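Probable TonB-dependent siderophore receptor PiuA (Acinetobacter baumannii, PDB 5FP1) probably binds iron-chelating siderophores, perhaps including ferric enterobactin, at the outer membrane and carries out the first step of their TonB-dependent uptake. Local coordinates at residues V300-K308 and A696-E704. Numbering follows the deposited sequence.
Sequences VWTNPDDSK and AYASHYATE. With PO4 (phosphate ion), chain B.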
ATOM      1  N   VAL A 300      -1.889  14.361  14.504  1.00 16.07           N
ATOM      2  CA  VAL A 300      -1.553  14.044  15.894  1.00 15.47           C
ATOM      3  C   VAL A 300      -2.350  12.805  16.272  1.00 15.32           C
ATOM      4  O   VAL A 300      -3.585  12.793  16.153  1.00 15.11           O
ATOM      5  CB  VAL A 300      -1.961  15.184  16.865  1.00 17.41           C
ATOM      6  CG1 VAL A 300      -1.854  14.711  18.311  1.00 19.82           C
ATOM      7  CG2 VAL A 300      -1.084  16.399  16.638  1.00 19.24           C
ATOM      8  N   TRP A 301      -1.680  11.740  16.676  1.00 14.57           N
ATOM      9  CA  TRP A 301      -2.380  10.528  17.090  1.00 16.14           C
ATOM     10  C   TRP A 301      -1.688   9.884  18.291  1.00 16.09           C
ATOM     11  O   TRP A 301      -0.548  10.252  18.655  1.00 15.89           O
ATOM     12  CB  TRP A 301      -2.594   9.521  15.932  1.00 16.25           C
ATOM     13  CG  TRP A 301      -1.380   8.976  15.413  1.00 17.58           C
ATOM     14  CD1 TRP A 301      -0.588   9.519  14.423  1.00 17.98           C
ATOM     15  CD2 TRP A 301      -0.710   7.776  15.849  1.00 18.63           C
ATOM     16  NE1 TRP A 301       0.526   8.740  14.243  1.00 18.34           N
ATOM     17  CE2 TRP A 301       0.472   7.663  15.093  1.00 19.74           C
ATOM     18  CE3 TRP A 301      -0.988   6.803  16.817  1.00 21.07           C
ATOM     19  CZ2 TRP A 301       1.376   6.598  15.264  1.00 20.08           C
ATOM     20  CZ3 TRP A 301      -0.102   5.749  16.977  1.00 21.60           C
ATOM     21  CH2 TRP A 301       1.071   5.664  16.222  1.00 25.73           C
ATOM     22  N   THR A 302      -2.393   8.943  18.908  1.00 15.90           N
ATOM     23  CA  THR A 302      -1.982   8.397  20.188  1.00 16.50           C
ATOM     24  C   THR A 302      -1.397   7.012  20.097  1.00 16.07           C
ATOM     25  O   THR A 302      -2.048   6.076  19.614  1.00 16.40           O
ATOM     26  CB  THR A 302      -3.167   8.350  21.175  1.00 18.13           C
ATOM     27  OG1 THR A 302      -3.629   9.679  21.411  1.00 19.06           O
ATOM     28  CG2 THR A 302      -2.740   7.716  22.473  1.00 18.85           C
ATOM     29  N   ASN A 303      -0.178   6.878  20.610  1.00 14.36           N
ATOM     30  CA  ASN A 303       0.419   5.575  20.904  1.00 14.23           C
ATOM     31  C   ASN A 303      -0.062   5.162  22.319  1.00 16.88           C
ATOM     32  O   ASN A 303       0.163   5.897  23.289  1.00 16.80           O
ATOM     33  CB  ASN A 303       1.945   5.704  20.802  1.00 16.16           C
ATOM     34  CG  ASN A 303       2.728   4.491  21.332  1.00 15.82           C
ATOM     35  OD1 ASN A 303       2.240   3.668  22.121  1.00 17.03           O
ATOM     36  ND2 ASN A 303       3.991   4.439  20.949  1.00 17.92           N
ATOM     37  N   PRO A 304      -0.758   4.017  22.434  1.00 14.90           N
ATOM     38  CA  PRO A 304      -1.314   3.618  23.745  1.00 16.51           C
ATOM     39  C   PRO A 304      -0.209   3.122  24.712  1.00 15.06           C
ATOM     40  O   PRO A 304       0.244   1.975  24.648  1.00 16.65           O
ATOM     41  CB  PRO A 304      -2.288   2.501  23.372  1.00 15.96           C
ATOM     42  CG  PRO A 304      -1.614   1.841  22.201  1.00 18.03           C
ATOM     43  CD  PRO A 304      -1.034   2.998  21.404  1.00 16.62           C
ATOM     44  N   ASP A 305       0.252   4.055  25.535  1.00 13.95           N
ATOM     45  CA  ASP A 305       1.182   3.856  26.656  1.00 15.90           C
ATOM     46  C   ASP A 305       2.677   3.817  26.338  1.00 15.58           C
ATOM     47  O   ASP A 305       3.477   3.987  27.236  1.00 16.16           O
ATOM     48  CB  ASP A 305       0.817   2.668  27.539  1.00 17.19           C
ATOM     49  CG  ASP A 305       1.227   2.907  28.994  1.00 19.07           C
ATOM     50  OD1 ASP A 305       0.931   4.026  29.480  1.00 18.11           O
ATOM     51  OD2 ASP A 305       1.805   1.997  29.653  1.00 18.61           O
ATOM     52  N   ASP A 306       3.054   3.596  25.082  1.00 14.94           N
ATOM     53  CA  ASP A 306       4.468   3.711  24.685  1.00 14.55           C
ATOM     54  C   ASP A 306       5.353   2.832  25.562  1.00 16.02           C
ATOM     55  O   ASP A 306       6.449   3.232  25.955  1.00 16.54           O
ATOM     56  CB  ASP A 306       4.880   5.162  24.791  1.00 15.38           C
ATOM     57  CG  ASP A 306       6.145   5.486  24.012  1.00 19.53           C
ATOM     58  OD1 ASP A 306       6.500   4.764  23.079  1.00 18.51           O
ATOM     59  OD2 ASP A 306       6.754   6.498  24.322  1.00 21.58           O
ATOM     60  N   SER A 307       4.837   1.650  25.914  1.00 16.53           N
ATOM     61  CA  SER A 307       5.552   0.652  26.733  1.00 15.56           C
ATOM     62  C   SER A 307       6.030   1.190  28.094  1.00 18.92           C
ATOM     63  O   SER A 307       6.988   0.694  28.652  1.00 18.69           O
ATOM     64  CB  SER A 307       6.725   0.025  25.955  1.00 18.60           C
ATOM     65  OG  SER A 307       6.263  -0.506  24.712  1.00 17.32           O
ATOM     66  N   LYS A 308       5.358   2.190  28.638  1.00 16.35           N
ATOM     67  CA  LYS A 308       5.798   2.758  29.890  1.00 18.48           C
ATOM     68  C   LYS A 308       5.417   1.952  31.118  1.00 23.24           C
ATOM     69  O   LYS A 308       5.847   2.297  32.211  1.00 20.91           O
ATOM     70  CB  LYS A 308       5.250   4.162  30.055  1.00 18.17           C
ATOM     71  CG  LYS A 308       5.749   5.139  28.998  1.00 20.98           C
ATOM     72  CD  LYS A 308       7.182   5.557  29.263  1.00 23.58           C
ATOM     73  CE  LYS A 308       7.643   6.462  28.136  1.00 27.53           C
ATOM     74  NZ  LYS A 308       9.108   6.623  28.151  1.00 31.66           N
ATOM     75  N   ALA A 696       0.935  -4.920  13.318  1.00 17.81           N
ATOM     76  CA  ALA A 696       1.720  -5.126  14.503  1.00 18.81           C
ATOM     77  C   ALA A 696       2.938  -4.216  14.390  1.00 21.58           C
ATOM     78  O   ALA A 696       3.759  -4.392  13.491  1.00 21.68           O
ATOM     79  CB  ALA A 696       2.115  -6.574  14.609  1.00 19.24           C
ATOM     80  N   TYR A 697       3.035  -3.204  15.267  1.00 19.20           N
ATOM     81  CA  TYR A 697       4.223  -2.363  15.264  1.00 18.70           C
ATOM     82  C   TYR A 697       5.387  -3.064  15.958  1.00 20.62           C
ATOM     83  O   TYR A 697       5.182  -3.963  16.787  1.00 19.90           O
ATOM     84  CB  TYR A 697       3.957  -0.955  15.841  1.00 20.27           C
ATOM     85  CG  TYR A 697       5.085  -0.036  15.463  1.00 24.47           C
ATOM     86  CD1 TYR A 697       5.324   0.272  14.126  1.00 26.26           C
ATOM     87  CD2 TYR A 697       5.984   0.446  16.419  1.00 26.34           C
ATOM     88  CE1 TYR A 697       6.402   1.057  13.755  1.00 27.44           C
ATOM     89  CE2 TYR A 697       7.056   1.241  16.057  1.00 23.01           C
ATOM     90  CZ  TYR A 697       7.258   1.535  14.723  1.00 30.78           C
ATOM     91  OH  TYR A 697       8.313   2.313  14.330  1.00 31.33           O
ATOM     92  N   ALA A 698       6.610  -2.652  15.624  1.00 20.04           N
ATOM     93  CA  ALA A 698       7.840  -3.267  16.183  1.00 21.34           C
ATOM     94  C   ALA A 698       7.903  -3.171  17.699  1.00 21.80           C
ATOM     95  O   ALA A 698       8.526  -3.997  18.367  1.00 21.41           O
ATOM     96  CB  ALA A 698       9.094  -2.637  15.543  1.00 25.27           C
ATOM     97  N   SER A 699       7.267  -2.143  18.242  1.00 18.07           N
ATOM     98  CA  SER A 699       7.121  -2.018  19.680  1.00 20.42           C
ATOM     99  C   SER A 699       5.767  -1.383  20.033  1.00 21.18           C
ATOM    100  O   SER A 699       5.047  -0.890  19.169  1.00 18.51           O
ATOM    101  CB  SER A 699       8.285  -1.214  20.261  1.00 22.37           C
ATOM    102  OG  SER A 699       8.356  -1.457  21.649  1.00 30.67           O
ATOM    103  N   HIS A 700       5.417  -1.444  21.300  1.00 18.48           N
ATOM    104  CA  HIS A 700       4.326  -0.658  21.872  1.00 17.59           C
ATOM    105  C   HIS A 700       2.885  -1.141  21.643  1.00 17.65           C
ATOM    106  O   HIS A 700       2.121  -1.270  22.610  1.00 17.48           O
ATOM    107  CB  HIS A 700       4.437   0.811  21.474  1.00 17.57           C
ATOM    108  CG  HIS A 700       5.815   1.375  21.611  1.00 19.27           C
ATOM    109  ND1 HIS A 700       6.553   1.280  22.774  1.00 17.38           N
ATOM    110  CD2 HIS A 700       6.584   2.068  20.733  1.00 18.85           C
ATOM    111  CE1 HIS A 700       7.718   1.876  22.602  1.00 19.37           C
ATOM    112  NE2 HIS A 700       7.763   2.363  21.373  1.00 17.59           N
ATOM    113  N   TYR A 701       2.483  -1.351  20.394  1.00 15.76           N
ATOM    114  CA  TYR A 701       1.074  -1.579  20.102  1.00 14.52           C
ATOM    115  C   TYR A 701       0.821  -2.292  18.800  1.00 15.92           C
ATOM    116  O   TYR A 701       1.700  -2.408  17.921  1.00 16.36           O
ATOM    117  CB  TYR A 701       0.301  -0.251  20.103  1.00 16.46           C
ATOM    118  CG  TYR A 701       0.466   0.533  18.825  1.00 17.02           C
ATOM    119  CD1 TYR A 701       1.565   1.362  18.620  1.00 19.98           C
ATOM    120  CD2 TYR A 701      -0.470   0.427  17.807  1.00 19.51           C
ATOM    121  CE1 TYR A 701       1.742   2.040  17.412  1.00 19.32           C
ATOM    122  CE2 TYR A 701      -0.338   1.140  16.639  1.00 20.23           C
ATOM    123  CZ  TYR A 701       0.765   1.949  16.434  1.00 20.17           C
ATOM    124  OH  TYR A 701       0.867   2.635  15.229  1.00 21.03           O
ATOM    125  N   ALA A 702      -0.404  -2.786  18.695  1.00 14.68           N
ATOM    126  CA  ALA A 702      -0.949  -3.326  17.462  1.00 16.72           C
ATOM    127  C   ALA A 702      -2.270  -2.655  17.138  1.00 18.87           C
ATOM    128  O   ALA A 702      -2.960  -2.147  18.021  1.00 18.19           O
ATOM    129  CB  ALA A 702      -1.157  -4.805  17.583  1.00 16.27           C
ATOM    130  N   THR A 703      -2.658  -2.691  15.871  1.00 16.35           N
ATOM    131  CA  THR A 703      -3.859  -2.013  15.428  1.00 14.69           C
ATOM    132  C   THR A 703      -4.965  -3.038  15.310  1.00 16.26           C
ATOM    133  O   THR A 703      -4.825  -4.041  14.604  1.00 15.58           O
ATOM    134  CB  THR A 703      -3.649  -1.348  14.048  1.00 17.44           C
ATOM    135  OG1 THR A 703      -2.601  -0.380  14.150  1.00 17.57           O
ATOM    136  CG2 THR A 703      -4.902  -0.661  13.537  1.00 19.70           C
ATOM    137  N   GLU A 704      -6.073  -2.777  15.992  1.00 14.56           N
ATOM    138  CA  GLU A 704      -7.251  -3.620  15.896  1.00 16.42           C
ATOM    139  C   GLU A 704      -8.015  -3.419  14.593  1.00 14.76           C
ATOM    140  O   GLU A 704      -8.227  -2.299  14.117  1.00 17.08           O
ATOM    141  CB  GLU A 704      -8.162  -3.373  17.125  1.00 19.26           C
ATOM    142  CG  GLU A 704      -9.266  -4.398  17.345  1.00 20.06           C
ATOM    143  CD  GLU A 704     -10.067  -4.122  18.627  1.00 25.94           C
ATOM    144  OE1 GLU A 704      -9.573  -3.379  19.510  1.00 22.74           O
ATOM    145  OE2 GLU A 704     -11.190  -4.641  18.744  1.00 22.70           O
TER
HETATM  146  P   PO4 B1716       9.415   5.361  21.369  1.00 76.68           P
HETATM  147  O1  PO4 B1716       9.321   5.162  22.867  1.00 57.43           O
HETATM  148  O2  PO4 B1716       8.012   5.590  20.850  1.00 48.93           O
HETATM  149  O3  PO4 B1716      10.020   4.128  20.698  1.00 58.84           O
HETATM  150  O4  PO4 B1716      10.276   6.576  21.068  1.00 73.89           O
HETATM  151  O   HOH W   1       2.441   0.286  24.885  1.00 15.83           O
HETATM  152  O   HOH W   2       6.556  -2.878  23.690  1.00 20.23           O
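His700 reaches across to the turn at Asp305-Lys308 and can be followed outward atom by atom. Its CB rests against the amide of Asn303, whose plane is tilted 52° to the ring. CD2 lies 3.5 Å from Asn303 ND2. With CG beside the backbone N (chi1 -46°), ND1 is brought to Ser307 OG, 2.7 Å away near the ring plane, in a hydrogen bond that either partner could donate. CE1 lies 3.2 Å from Asp306 OD1, which sits over one face of the ring, offset toward the rim; Ser699 OG, hydrogen-bonded to Lys658, lies over the opposite face, also toward the rim. At the tip, NE2 donates a nearly straight hydrogen bond to phosphate O3 (2.9 Å, 163°), the ion probably coming from the crystallisation liquor. Asp306 OD2 forms a salt bridge with Arg319. Nearer the backbones, one water joins the carbonyls of Pro304 and His700 to Ser307 N, and a second links Ser307 OG to His700 N. Farther along, Pro304 CG packs on Tyr701 CB (3.5 Å), and the Tyr701 ring meets the indole of Trp301 obliquely. Tyr701 OH, 3.2 Å from Trp301 CH2, is hydrogen-bonded to Gly75 O of the plug. Loop 697-700 and the start of strand 701-704 thus pack against the end of barrel strand 284-304 and its turn, with Tyr701 also bonded to the plug, within the plugged beta-barrel of TonB-dependent receptors.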